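Local coordinates for probable sensor histidine kinase pdtas (Mycobacterium tuberculosis, PDB 2YKF), which probably senses cyclic di-GMP during nutrient starvation, autophosphorylates and passes the signal to the response regulator PdtaR; this chain is its GAF and PAS sensor region, at residues Y203-L208 / I280-E285; A35-A40 / P177-G182; R157-A160 / F164-A167; W31-D36 / L261-P266; D22-V27 / V124-T129. All blocks are in the same frame, centred on the assembly; numbering follows the deposited sequence.

Interaction 1. Residues Y203-L208 / I280-E285; sequences YHRMGL and IRDVTE
Ile280 offers its terminal methyl, CD1, to two side chains at the end of helix 197-205. That carbon lies 3.7 Å from CE1 of Tyr203, meeting the ring obliquely, and 4.2 Å from SD of Met206. The isoleucine spans the gap because its chain is stretched out, CG1 standing anti to the backbone N (chi1 -180°). The Met206 sulfur in turn sits above the centre of one face of the Tyr203 ring, a Met-aromatic contact within the helix end, against which the Ile280 methyl packs.

Two residues further along the strand the contact changes character. Asp282 OD2 rests 3.4 Å from CG of Arg205, touching the aliphatic part of the arginine, while NE of Arg205 stays 5.3 Å from OD2 of Asp282. The guanidinium is instead committed to a salt bridge with Asp71 of the second subunit.

A second shell fixes these groups. Asp282 OD1 accepts from Thr284 N at 2.9 Å, an Asx turn, and also from Thr284 OG1 at 2.6 Å, so two donors hold the carboxylate. Across from it, Gly207 closes the helix in a Schellman motif, with Leu208 N bonded to Tyr203 O at 2.8 Å. The Tyr203 hydroxyl pairs with Thr221. Within the PAS-like domain the helix thus lies against strand 272-282, where Ile280 also packs on Ala199 and Ala202 of that helix and on Leu262 of the adjoining strand 258-269.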
# COMPACT_ATOMS: atom_id res chain seq x y z
N TYR A 203 -15.89 -3.26 -7.58
CA TYR A 203 -17.15 -3.99 -7.95
C TYR A 203 -17.81 -3.40 -9.21
O TYR A 203 -18.41 -4.15 -9.98
CB TYR A 203 -18.17 -4.01 -6.78
CG TYR A 203 -17.98 -5.25 -5.91
CD1 TYR A 203 -16.89 -5.34 -4.99
CD2 TYR A 203 -18.81 -6.34 -6.05
CE1 TYR A 203 -16.67 -6.51 -4.24
CE2 TYR A 203 -18.59 -7.53 -5.30
CZ TYR A 203 -17.55 -7.61 -4.41
OH TYR A 203 -17.38 -8.78 -3.70
N HIS A 204 -17.72 -2.08 -9.42
CA HIS A 204 -18.24 -1.52 -10.70
C HIS A 204 -17.47 -2.02 -11.92
O HIS A 204 -18.07 -2.39 -12.95
CB HIS A 204 -18.18 0.04 -10.72
CG HIS A 204 -19.12 0.67 -9.77
ND1 HIS A 204 -18.90 1.92 -9.24
CD2 HIS A 204 -20.29 0.23 -9.24
CE1 HIS A 204 -19.87 2.21 -8.40
NE2 HIS A 204 -20.73 1.20 -8.38
N ARG A 205 -16.15 -2.08 -11.82
CA ARG A 205 -15.36 -2.58 -12.95
C ARG A 205 -15.75 -4.03 -13.19
O ARG A 205 -15.71 -4.49 -14.33
CB ARG A 205 -13.83 -2.53 -12.63
CG ARG A 205 -13.25 -1.09 -12.52
CD ARG A 205 -13.78 -0.22 -13.82
NE ARG A 205 -14.12 0.91 -13.09
CZ ARG A 205 -15.26 1.46 -12.79
NH1 ARG A 205 -16.40 1.47 -13.52
NH2 ARG A 205 -15.06 2.26 -11.85
N MET A 206 -16.06 -4.76 -12.08
CA MET A 206 -16.46 -6.18 -12.19
C MET A 206 -17.88 -6.38 -12.78
O MET A 206 -18.29 -7.52 -13.03
CB MET A 206 -16.42 -6.84 -10.81
CG MET A 206 -15.04 -7.20 -10.22
SD MET A 206 -15.23 -7.41 -8.40
CE MET A 206 -15.52 -9.15 -8.47
N GLY A 207 -18.64 -5.30 -12.91
CA GLY A 207 -19.98 -5.31 -13.49
C GLY A 207 -21.11 -5.00 -12.53
O GLY A 207 -22.25 -5.16 -12.88
N LEU A 208 -20.82 -4.64 -11.28
CA LEU A 208 -21.93 -4.32 -10.30
C LEU A 208 -22.60 -3.02 -10.72
O LEU A 208 -21.92 -2.04 -10.88
CB LEU A 208 -21.40 -4.16 -8.86
CG LEU A 208 -22.45 -4.02 -7.75
CD1 LEU A 208 -23.25 -5.30 -7.64
CD2 LEU A 208 -21.87 -3.60 -6.38
N ILE A 280 -9.94 -5.81 -1.02
CA ILE A 280 -10.02 -6.06 -2.47
C ILE A 280 -9.12 -5.12 -3.22
O ILE A 280 -8.98 -3.98 -2.86
CB ILE A 280 -11.48 -6.02 -2.98
CG1 ILE A 280 -11.57 -6.30 -4.50
CG2 ILE A 280 -12.17 -4.71 -2.64
CD1 ILE A 280 -13.06 -6.33 -4.99
N ARG A 281 -8.44 -5.64 -4.26
CA ARG A 281 -7.61 -4.75 -5.05
C ARG A 281 -7.93 -5.04 -6.51
O ARG A 281 -7.82 -6.18 -6.93
CB ARG A 281 -6.13 -5.05 -4.83
CG ARG A 281 -5.27 -4.05 -5.65
CD ARG A 281 -3.75 -4.27 -5.61
NE ARG A 281 -3.18 -3.05 -6.22
CZ ARG A 281 -1.93 -2.91 -6.69
NH1 ARG A 281 -1.03 -3.91 -6.55
NH2 ARG A 281 -1.56 -1.72 -7.21
N ASP A 282 -8.35 -4.03 -7.27
CA ASP A 282 -8.48 -4.17 -8.73
C ASP A 282 -7.10 -4.33 -9.38
O ASP A 282 -6.25 -3.41 -9.41
CB ASP A 282 -9.26 -2.98 -9.28
CG ASP A 282 -9.46 -3.06 -10.81
OD1 ASP A 282 -8.84 -3.95 -11.43
OD2 ASP A 282 -10.25 -2.24 -11.36
N VAL A 283 -6.81 -5.52 -9.86
CA VAL A 283 -5.52 -5.70 -10.49
C VAL A 283 -5.61 -5.89 -12.06
O VAL A 283 -4.77 -6.51 -12.66
CB VAL A 283 -4.74 -6.85 -9.85
CG1 VAL A 283 -4.45 -6.51 -8.38
CG2 VAL A 283 -5.52 -8.15 -9.96
N THR A 284 -6.68 -5.43 -12.64
CA THR A 284 -6.90 -5.57 -14.08
C THR A 284 -5.69 -5.11 -14.91
O THR A 284 -5.23 -5.85 -15.78
CB THR A 284 -8.14 -4.78 -14.49
OG1 THR A 284 -9.25 -5.24 -13.70
CG2 THR A 284 -8.50 -4.99 -16.01
N GLU A 285 -5.18 -3.91 -14.59
CA GLU A 285 -4.07 -3.32 -15.33
C GLU A 285 -2.74 -3.64 -14.68
O GLU A 285 -1.72 -3.40 -15.26
CB GLU A 285 -4.23 -1.80 -15.45
CG GLU A 285 -5.70 -1.35 -15.76
CD GLU A 285 -6.19 -1.88 -17.09
OE1 GLU A 285 -5.31 -2.18 -17.93
OE2 GLU A 285 -7.41 -2.04 -17.29

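Interaction 2. Residues A35-A40 / P177-G182; sequences ADLSFA and PRAGDG
Apolar contact between Leu37 and Ala179 forms the dry part of this interface, with CD2 of Leu37 3.9 Å from CB of Ala179. The same alanine methyl also faces CB of Asp36 at 4.2 Å, sitting between the two side chains. Leu37 goes on to pack against Tyr148 and Leu155 of helix 143-161.

Water carries the polar part. Asp36 OD2 accepts from three waters, each of which accepts in turn from the 177-182 segment: water 1, 2.7 Å from Asp36 OD2, bridges to Ala179 N; water 3 reaches Gly180 N; water 2 reaches NH1 of Arg178, lying in the plane of the guanidinium at its edge. A chi1 of -70° aims the Asp36 carboxylate toward these three waters, and OD1 is held separately by Gln32 and by Asn62 N.

These links join the GAF helix 18-38, near its Schellman end at Phe39, to the short 3-10 turn that leads into the first strand of the PAS-like domain. It is a hydrated seam between two sensor modules.

As for charge, Asp36 OD2 and Arg178 NH1 stand 5.3 Å apart, close enough that they probably attract each other, though water 2 lies between them. The salt bridges here are made between subunits: Arg178 NH2 pairs with Asp181 of the second subunit, and Asp181 OD2 with Arg178 of that subunit.

One direct hydrogen bond lies within the turn, from Arg178 N to Asp181 OD2 at 2.8 Å, met from above the carboxylate plane.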
# COMPACT_ATOMS: atom_id res chain seq x y z
N ALA A 35 -1.60 -1.28 11.29
CA ALA A 35 -1.05 0.09 11.29
C ALA A 35 -1.86 0.94 10.28
O ALA A 35 -2.29 2.07 10.62
CB ALA A 35 0.42 0.09 10.90
N ASP A 36 -2.21 0.36 9.13
CA ASP A 36 -2.99 1.12 8.14
C ASP A 36 -4.42 1.43 8.62
O ASP A 36 -4.94 2.55 8.41
CB ASP A 36 -3.10 0.38 6.83
CG ASP A 36 -1.72 0.31 6.05
OD1 ASP A 36 -0.76 0.99 6.51
OD2 ASP A 36 -1.63 -0.40 5.02
N LEU A 37 -5.09 0.41 9.13
CA LEU A 37 -6.48 0.62 9.62
C LEU A 37 -6.52 1.53 10.84
O LEU A 37 -7.55 2.15 11.11
CB LEU A 37 -7.09 -0.72 9.96
CG LEU A 37 -7.39 -1.75 8.88
CD1 LEU A 37 -7.71 -3.07 9.56
CD2 LEU A 37 -8.49 -1.33 7.99
N SER A 38 -5.44 1.53 11.63
CA SER A 38 -5.38 2.39 12.82
C SER A 38 -4.90 3.81 12.48
O SER A 38 -4.95 4.67 13.35
CB SER A 38 -4.41 1.83 13.87
OG SER A 38 -4.67 0.48 14.21
N PHE A 39 -4.34 4.04 11.27
CA PHE A 39 -3.63 5.30 10.99
C PHE A 39 -2.59 5.61 12.08
O PHE A 39 -2.46 6.79 12.52
CB PHE A 39 -4.63 6.50 10.87
CG PHE A 39 -5.75 6.23 9.92
CD1 PHE A 39 -5.62 6.52 8.57
CD2 PHE A 39 -6.94 5.67 10.36
CE1 PHE A 39 -6.65 6.24 7.68
CE2 PHE A 39 -7.95 5.37 9.47
CZ PHE A 39 -7.82 5.68 8.13
N ALA A 40 -1.84 4.60 12.49
CA ALA A 40 -0.99 4.65 13.68
C ALA A 40 0.25 3.87 13.51
O ALA A 40 0.26 2.82 12.79
CB ALA A 40 -1.82 4.11 14.96
N PRO A 177 -4.09 -7.44 -1.23
CA PRO A 177 -4.54 -6.03 -1.18
C PRO A 177 -4.06 -5.35 0.10
O PRO A 177 -3.96 -6.03 1.11
CB PRO A 177 -6.06 -6.13 -1.12
CG PRO A 177 -6.41 -7.49 -1.39
CD PRO A 177 -5.20 -8.40 -1.21
N ARG A 178 -3.73 -4.07 0.05
CA ARG A 178 -3.57 -3.26 1.23
C ARG A 178 -4.95 -2.74 1.57
O ARG A 178 -5.83 -2.68 0.73
CB ARG A 178 -2.58 -2.09 0.98
CG ARG A 178 -1.23 -2.51 0.27
CD ARG A 178 -0.37 -3.50 1.12
NE ARG A 178 0.93 -3.73 0.45
CZ ARG A 178 2.05 -3.04 0.71
NH1 ARG A 178 2.06 -2.08 1.65
NH2 ARG A 178 3.18 -3.32 0.06
N ALA A 179 -5.18 -2.41 2.84
CA ALA A 179 -6.44 -1.78 3.24
C ALA A 179 -6.90 -0.64 2.28
O ALA A 179 -8.05 -0.61 1.83
CB ALA A 179 -6.31 -1.27 4.72
N GLY A 180 -6.00 0.28 1.92
CA GLY A 180 -6.39 1.36 1.03
C GLY A 180 -6.88 0.94 -0.34
O GLY A 180 -7.65 1.70 -0.99
N ASP A 181 -6.42 -0.22 -0.81
CA ASP A 181 -6.89 -0.75 -2.10
C ASP A 181 -8.41 -0.94 -2.19
O ASP A 181 -8.99 -0.87 -3.28
CB ASP A 181 -6.17 -2.07 -2.47
CG ASP A 181 -4.64 -1.87 -2.64
OD1 ASP A 181 -4.17 -0.75 -3.00
OD2 ASP A 181 -3.89 -2.84 -2.41
N GLY A 182 -9.04 -1.32 -1.07
CA GLY A 182 -10.49 -1.56 -1.11
C GLY A 182 -10.84 -2.33 0.19
O GLY A 182 -10.20 -3.33 0.51
O HOH W 1 -3.06 -2.69 4.70
O HOH W 2 -0.04 -0.52 3.10
O HOH W 3 -3.45 0.70 3.05

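Interaction 3. Residues R157-A160 / F164-A167; sequences RMLA and FPDA
Phe164 swings its ring to the far side from the backbone N (chi1 173°), whereas Leu159 directs CG away from its carbonyl carbon (chi1 -79°), with the result that the two side chains run side by side and point the same way. Here helix 143-161 ends, and the first residues of the linker toward the PAS-like domain, Phe164 and Pro165, pack against its last turn. Leu159 CG approaches the edge of the Phe164 ring, near its plane, 4.0 Å from CD2 of Phe164. Met158 crosses the phenylalanine at about a right angle, and its CB packs tightly at 3.5 Å on CB of Phe164, with the terminal methyl CE also close by.

The backbone adds two weaker ties. Phe164 N gives a long, weak hydrogen bond to Met158 O at 3.4 Å, bent to 146° at the hydrogen. The carbonyl of Phe164 accepts a C-H contact from Leu159, whose CA lies 3.5 Å from that O.

The peptide bond between Phe164 and Pro165 is cis, and the proline ring lies on helix 18-38, touching His23, Ala26 and Val27. The Phe164 ring meets Leu265 of the PAS-like sheet, and the linker thereby touches both modules. On the helix side, CD2 of Leu159 comes within 3.2 Å of Phe164 O and 4.1 Å of CD in the ring of Pro165.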
# COMPACT_ATOMS: atom_id res chain seq x y z
N ARG A 157 -8.38 -6.79 19.50
CA ARG A 157 -9.04 -7.76 20.40
C ARG A 157 -8.66 -9.22 20.07
O ARG A 157 -8.32 -9.99 20.95
CB ARG A 157 -10.57 -7.52 20.48
CG ARG A 157 -11.41 -8.73 20.83
CD ARG A 157 -11.83 -8.83 22.31
NE ARG A 157 -13.10 -8.15 22.58
CZ ARG A 157 -14.02 -8.54 23.47
NH1 ARG A 157 -13.87 -9.66 24.19
NH2 ARG A 157 -15.13 -7.81 23.63
N MET A 158 -8.65 -9.58 18.78
CA MET A 158 -8.16 -10.88 18.37
C MET A 158 -6.70 -11.11 18.72
O MET A 158 -6.32 -12.26 19.11
CB MET A 158 -8.39 -10.99 16.84
CG MET A 158 -9.86 -11.19 16.57
SD MET A 158 -10.31 -11.31 14.84
CE MET A 158 -9.79 -12.97 14.56
N LEU A 159 -5.84 -10.07 18.55
CA LEU A 159 -4.45 -10.21 18.99
C LEU A 159 -4.39 -10.52 20.52
O LEU A 159 -3.62 -11.39 20.94
CB LEU A 159 -3.67 -8.91 18.73
CG LEU A 159 -3.27 -8.81 17.25
CD1 LEU A 159 -2.98 -7.34 16.88
CD2 LEU A 159 -2.02 -9.63 17.14
N ALA A 160 -5.20 -9.80 21.29
CA ALA A 160 -5.25 -9.94 22.76
C ALA A 160 -5.82 -11.31 23.16
O ALA A 160 -5.43 -11.85 24.19
CB ALA A 160 -6.03 -8.79 23.41
N PHE A 164 -5.74 -13.93 16.24
CA PHE A 164 -5.15 -13.36 15.02
C PHE A 164 -3.70 -12.97 15.36
O PHE A 164 -3.45 -12.43 16.44
CB PHE A 164 -5.93 -12.09 14.62
CG PHE A 164 -5.33 -11.32 13.47
CD1 PHE A 164 -5.50 -11.76 12.15
CD2 PHE A 164 -4.61 -10.15 13.71
CE1 PHE A 164 -4.92 -11.01 11.08
CE2 PHE A 164 -4.03 -9.40 12.67
CZ PHE A 164 -4.21 -9.83 11.35
N PRO A 165 -2.75 -13.27 14.47
CA PRO A 165 -2.90 -14.06 13.25
C PRO A 165 -3.19 -15.53 13.60
O PRO A 165 -3.00 -15.97 14.75
CB PRO A 165 -1.51 -13.98 12.59
CG PRO A 165 -0.69 -13.11 13.39
CD PRO A 165 -1.35 -12.88 14.73
N ASP A 166 -3.64 -16.27 12.59
CA ASP A 166 -3.99 -17.69 12.77
C ASP A 166 -3.05 -18.51 11.87
O ASP A 166 -3.02 -18.30 10.65
CB ASP A 166 -5.47 -17.88 12.44
CG ASP A 166 -5.91 -19.35 12.47
OD1 ASP A 166 -5.07 -20.25 12.23
OD2 ASP A 166 -7.12 -19.58 12.70
N ALA A 167 -2.29 -19.42 12.50
CA ALA A 167 -1.11 -20.13 11.91
C ALA A 167 0.09 -19.19 11.75
O ALA A 167 0.60 -18.63 12.73
CB ALA A 167 -1.44 -20.88 10.56

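Interaction 4. Residues W31-D36 / L261-P266; sequences WQLLAD and LLRTLP
Arg263 is the first residue of 261-266 to meet Leu33, the leucine that the GAF helix 18-38 turns toward the antiparallel sheet of the PAS-like domain. Contact between domains is the theme here: helix and strand stay well separated, 11.0 Å between CA of Leu33 and CA of Leu265, and side chains alone bridge the distance. Arg263 does so by full extension, with chi1 at 180° and the rest of the chain straight to NE. NH1 then lies 4.1 Å from CD2 of Leu33, a methyl meeting the guanidinium obliquely, and NH2 continues to a salt bridge with Glu30 one turn back on the same helix. Glu30, from the GAF domain, probably offsets the charge of this buried arginine, whose NE also lies near the like-charged Arg250.

Thr264 alternates to the other side of the sheet, where its hydroxyl pairs with His237 and with Met249 N. Leu265 returns to the helix-facing side. It and Leu33 point at each other tip to tip, and Leu279 of the adjoining strand 272-282 also packs on Leu33. The closest approach is between branch methyls, CD2 of Leu33 and CD2 of Leu265, at 3.6 Å.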
# COMPACT_ATOMS: atom_id res chain seq x y z
N TRP A 31 0.98 -7.18 10.46
CA TRP A 31 0.48 -6.02 11.14
C TRP A 31 0.56 -4.71 10.30
O TRP A 31 0.09 -3.68 10.75
CB TRP A 31 1.21 -5.85 12.49
CG TRP A 31 2.63 -5.47 12.36
CD1 TRP A 31 3.46 -5.49 11.23
CD2 TRP A 31 3.43 -5.04 13.45
NE1 TRP A 31 4.74 -5.09 11.60
CE2 TRP A 31 4.73 -4.81 12.96
CE3 TRP A 31 3.17 -4.84 14.83
CZ2 TRP A 31 5.79 -4.37 13.83
CZ3 TRP A 31 4.17 -4.35 15.65
CH2 TRP A 31 5.46 -4.13 15.15
N GLN A 32 1.11 -4.74 9.07
CA GLN A 32 0.88 -3.57 8.21
C GLN A 32 -0.63 -3.20 8.14
O GLN A 32 -1.01 -2.03 8.12
CB GLN A 32 1.46 -3.75 6.77
CG GLN A 32 1.42 -2.35 5.96
CD GLN A 32 2.33 -1.31 6.59
OE1 GLN A 32 3.52 -1.57 6.85
NE2 GLN A 32 1.76 -0.16 6.94
N LEU A 33 -1.48 -4.21 8.00
CA LEU A 33 -2.91 -4.01 7.92
C LEU A 33 -3.43 -3.30 9.20
O LEU A 33 -4.18 -2.36 9.16
CB LEU A 33 -3.61 -5.37 7.77
CG LEU A 33 -5.12 -5.34 7.87
CD1 LEU A 33 -5.74 -4.40 6.82
CD2 LEU A 33 -5.68 -6.84 7.73
N LEU A 34 -2.95 -3.74 10.36
CA LEU A 34 -3.33 -3.05 11.60
C LEU A 34 -2.87 -1.56 11.65
O LEU A 34 -3.68 -0.68 11.97
CB LEU A 34 -2.76 -3.86 12.78
CG LEU A 34 -3.00 -3.26 14.15
CD1 LEU A 34 -4.53 -3.19 14.50
CD2 LEU A 34 -2.23 -4.12 15.16
N ALA A 35 -1.60 -1.28 11.29
CA ALA A 35 -1.05 0.09 11.29
C ALA A 35 -1.86 0.94 10.28
O ALA A 35 -2.29 2.07 10.62
CB ALA A 35 0.42 0.09 10.90
N ASP A 36 -2.21 0.36 9.13
CA ASP A 36 -2.99 1.12 8.14
C ASP A 36 -4.42 1.43 8.62
O ASP A 36 -4.94 2.55 8.41
CB ASP A 36 -3.10 0.38 6.83
CG ASP A 36 -1.72 0.31 6.05
OD1 ASP A 36 -0.76 0.99 6.51
OD2 ASP A 36 -1.63 -0.40 5.02
N LEU A 261 -8.09 -9.01 -6.71
CA LEU A 261 -7.50 -9.89 -5.69
C LEU A 261 -8.32 -9.65 -4.45
O LEU A 261 -8.60 -8.52 -4.12
CB LEU A 261 -6.05 -9.51 -5.32
CG LEU A 261 -4.93 -9.73 -6.30
CD1 LEU A 261 -3.60 -9.26 -5.62
CD2 LEU A 261 -4.91 -11.20 -6.59
N LEU A 262 -8.69 -10.73 -3.77
CA LEU A 262 -9.52 -10.63 -2.57
C LEU A 262 -8.75 -11.25 -1.45
O LEU A 262 -8.12 -12.31 -1.66
CB LEU A 262 -10.79 -11.47 -2.70
CG LEU A 262 -11.79 -11.05 -3.74
CD1 LEU A 262 -12.89 -12.11 -3.81
CD2 LEU A 262 -12.36 -9.76 -3.35
N ARG A 263 -8.83 -10.63 -0.27
CA ARG A 263 -8.32 -11.25 0.95
C ARG A 263 -9.41 -11.18 2.06
O ARG A 263 -9.95 -10.09 2.34
CB ARG A 263 -7.07 -10.55 1.41
CG ARG A 263 -6.58 -11.20 2.67
CD ARG A 263 -5.52 -10.45 3.26
NE ARG A 263 -5.24 -10.98 4.60
CZ ARG A 263 -4.39 -10.39 5.41
NH1 ARG A 263 -3.79 -9.26 5.01
NH2 ARG A 263 -4.15 -10.91 6.62
N THR A 264 -9.79 -12.34 2.62
CA THR A 264 -10.83 -12.38 3.63
C THR A 264 -10.15 -12.62 5.00
O THR A 264 -9.08 -13.26 5.08
CB THR A 264 -11.86 -13.51 3.36
OG1 THR A 264 -11.18 -14.79 3.37
CG2 THR A 264 -12.46 -13.33 1.93
N LEU A 265 -10.80 -12.10 6.03
CA LEU A 265 -10.33 -12.16 7.44
C LEU A 265 -11.56 -12.32 8.29
O LEU A 265 -12.39 -11.43 8.33
CB LEU A 265 -9.72 -10.82 7.86
CG LEU A 265 -8.39 -10.56 7.30
CD1 LEU A 265 -8.73 -9.70 6.06
CD2 LEU A 265 -7.59 -9.77 8.38
N PRO A 266 -11.76 -13.50 8.86
CA PRO A 266 -12.93 -13.66 9.73
C PRO A 266 -12.71 -12.84 11.03
O PRO A 266 -11.57 -12.70 11.49
CB PRO A 266 -12.95 -15.17 10.01
CG PRO A 266 -11.57 -15.65 9.79
CD PRO A 266 -10.93 -14.71 8.76

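Interaction 5. Residues D22-V27 / V124-T129; sequences DHLHAV and VVAVLT
Leu24 packs closely against Val125 and Ala126, and nearly all the tight contact comes from its two methyls. CD2 of Leu24 lies 3.6 Å from CB of Ala126 and 3.9 Å from CG2 of Val125, touching both neighbours at once. CD1 of Leu24 adds Val125 O at 4.0 Å and the same alanine carbon, so both branches of the leucine close on the Ala126 methyl.

Two consecutive strand residues can both face the helix because Val125 and Ala126 form a classic beta bulge opposite Val118 of strand 114-120, interrupting the usual alternation. Helix 18-38 here lies across the antiparallel sheet of the GAF domain, and Met44 of strand 41-47 extends the surface that receives Leu24.

Beyond this point the direct contact between helix and strand thins out. Val27 and Leu128 face the same interface without close contact between them, and His23 looks toward the strand from a similar remove, its ring meeting Phe120; Pro165 packs against both His23 and Val27. The far side of the helix turns outward: Asp22 is exposed, and His25 leaves the sheet altogether to hydrogen-bond through ND1 with Glu285 of the second subunit.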
# COMPACT_ATOMS: atom_id res chain seq x y z
N ASP A 22 7.25 -18.24 16.36
CA ASP A 22 6.41 -18.26 15.14
C ASP A 22 5.25 -17.31 15.13
O ASP A 22 5.02 -16.65 14.13
CB ASP A 22 5.77 -19.62 14.94
CG ASP A 22 6.71 -20.63 14.48
OD1 ASP A 22 7.83 -20.25 14.03
OD2 ASP A 22 6.29 -21.83 14.49
N HIS A 23 4.48 -17.31 16.21
CA HIS A 23 3.36 -16.43 16.29
C HIS A 23 3.79 -14.94 16.19
O HIS A 23 3.10 -14.15 15.54
CB HIS A 23 2.63 -16.66 17.60
CG HIS A 23 1.36 -15.88 17.72
ND1 HIS A 23 0.23 -16.17 16.98
CD2 HIS A 23 1.02 -14.86 18.54
CE1 HIS A 23 -0.75 -15.37 17.35
NE2 HIS A 23 -0.30 -14.57 18.31
N LEU A 24 4.89 -14.55 16.83
CA LEU A 24 5.30 -13.15 16.72
C LEU A 24 5.75 -12.86 15.31
O LEU A 24 5.50 -11.76 14.81
CB LEU A 24 6.39 -12.74 17.74
CG LEU A 24 5.85 -12.81 19.20
CD1 LEU A 24 6.94 -12.39 20.16
CD2 LEU A 24 4.67 -11.93 19.39
N HIS A 25 6.45 -13.79 14.68
CA HIS A 25 6.84 -13.60 13.27
C HIS A 25 5.59 -13.35 12.39
O HIS A 25 5.57 -12.46 11.54
CB HIS A 25 7.58 -14.81 12.71
CG HIS A 25 9.03 -14.87 13.08
ND1 HIS A 25 10.00 -14.17 12.39
CD2 HIS A 25 9.69 -15.61 14.01
CE1 HIS A 25 11.20 -14.46 12.90
NE2 HIS A 25 11.03 -15.33 13.88
N ALA A 26 4.57 -14.16 12.61
CA ALA A 26 3.24 -14.00 11.95
C ALA A 26 2.58 -12.64 12.23
O ALA A 26 2.04 -11.99 11.31
CB ALA A 26 2.28 -15.18 12.39
N VAL A 27 2.61 -12.16 13.49
CA VAL A 27 2.13 -10.83 13.78
C VAL A 27 2.80 -9.75 12.91
O VAL A 27 2.10 -8.91 12.26
CB VAL A 27 2.34 -10.41 15.28
CG1 VAL A 27 1.98 -8.90 15.46
CG2 VAL A 27 1.47 -11.37 16.21
N VAL A 124 0.84 -13.68 27.74
CA VAL A 124 1.14 -12.47 26.99
C VAL A 124 2.58 -12.66 26.57
O VAL A 124 3.52 -12.66 27.44
CB VAL A 124 0.99 -11.22 27.81
CG1 VAL A 124 1.52 -10.03 27.04
CG2 VAL A 124 -0.47 -11.01 28.23
N VAL A 125 2.79 -12.87 25.26
CA VAL A 125 4.15 -13.04 24.72
C VAL A 125 4.81 -11.78 24.20
O VAL A 125 6.05 -11.74 24.00
CB VAL A 125 4.25 -14.18 23.69
CG1 VAL A 125 3.85 -15.50 24.33
CG2 VAL A 125 3.31 -13.89 22.44
N ALA A 126 4.01 -10.75 23.97
CA ALA A 126 4.52 -9.45 23.57
C ALA A 126 3.49 -8.44 23.88
O ALA A 126 2.33 -8.78 24.12
CB ALA A 126 4.88 -9.40 21.98
N VAL A 127 3.89 -7.18 23.86
CA VAL A 127 2.98 -6.05 23.99
C VAL A 127 3.20 -5.01 22.86
O VAL A 127 4.33 -4.70 22.53
CB VAL A 127 3.18 -5.34 25.35
CG1 VAL A 127 2.30 -4.15 25.43
CG2 VAL A 127 2.81 -6.34 26.47
N LEU A 128 2.13 -4.50 22.30
CA LEU A 128 2.19 -3.50 21.23
C LEU A 128 1.98 -2.21 21.86
O LEU A 128 1.06 -2.09 22.68
CB LEU A 128 1.00 -3.71 20.27
CG LEU A 128 0.94 -5.09 19.57
CD1 LEU A 128 -0.21 -5.09 18.60
CD2 LEU A 128 2.23 -5.33 18.78
N THR A 129 2.77 -1.21 21.50
CA THR A 129 2.34 0.18 21.80
C THR A 129 1.92 0.86 20.51
O THR A 129 2.58 0.68 19.46
CB THR A 129 3.45 0.97 22.52
OG1 THR A 129 4.68 0.89 21.75
CG2 THR A 129 3.65 0.37 24.01

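In the fold
Helix 18-38 ties three of the contacts together: interaction 5 sets it on the GAF sheet, interaction 4 connects it through side chains to the PAS-like sheet, and interaction 2 joins its end to the entry of that domain. Interactions 2 and 4 share Ala35 and Asp36, their centres about 7 Å apart. Interaction 3 wedges between the modules, with centres about 9 Å from interaction 5 and 12 Å from interaction 4. Interaction 1 lies wholly in the PAS-like domain, about 34 Å from the centre of interaction 5, yet its strand is probably hydrogen-bonded on both sides, Ile280 N to Gly182 O and Leu261 N to Arg281 O, each 2.9 Å. All but interaction 3 have residues that reach the second subunit.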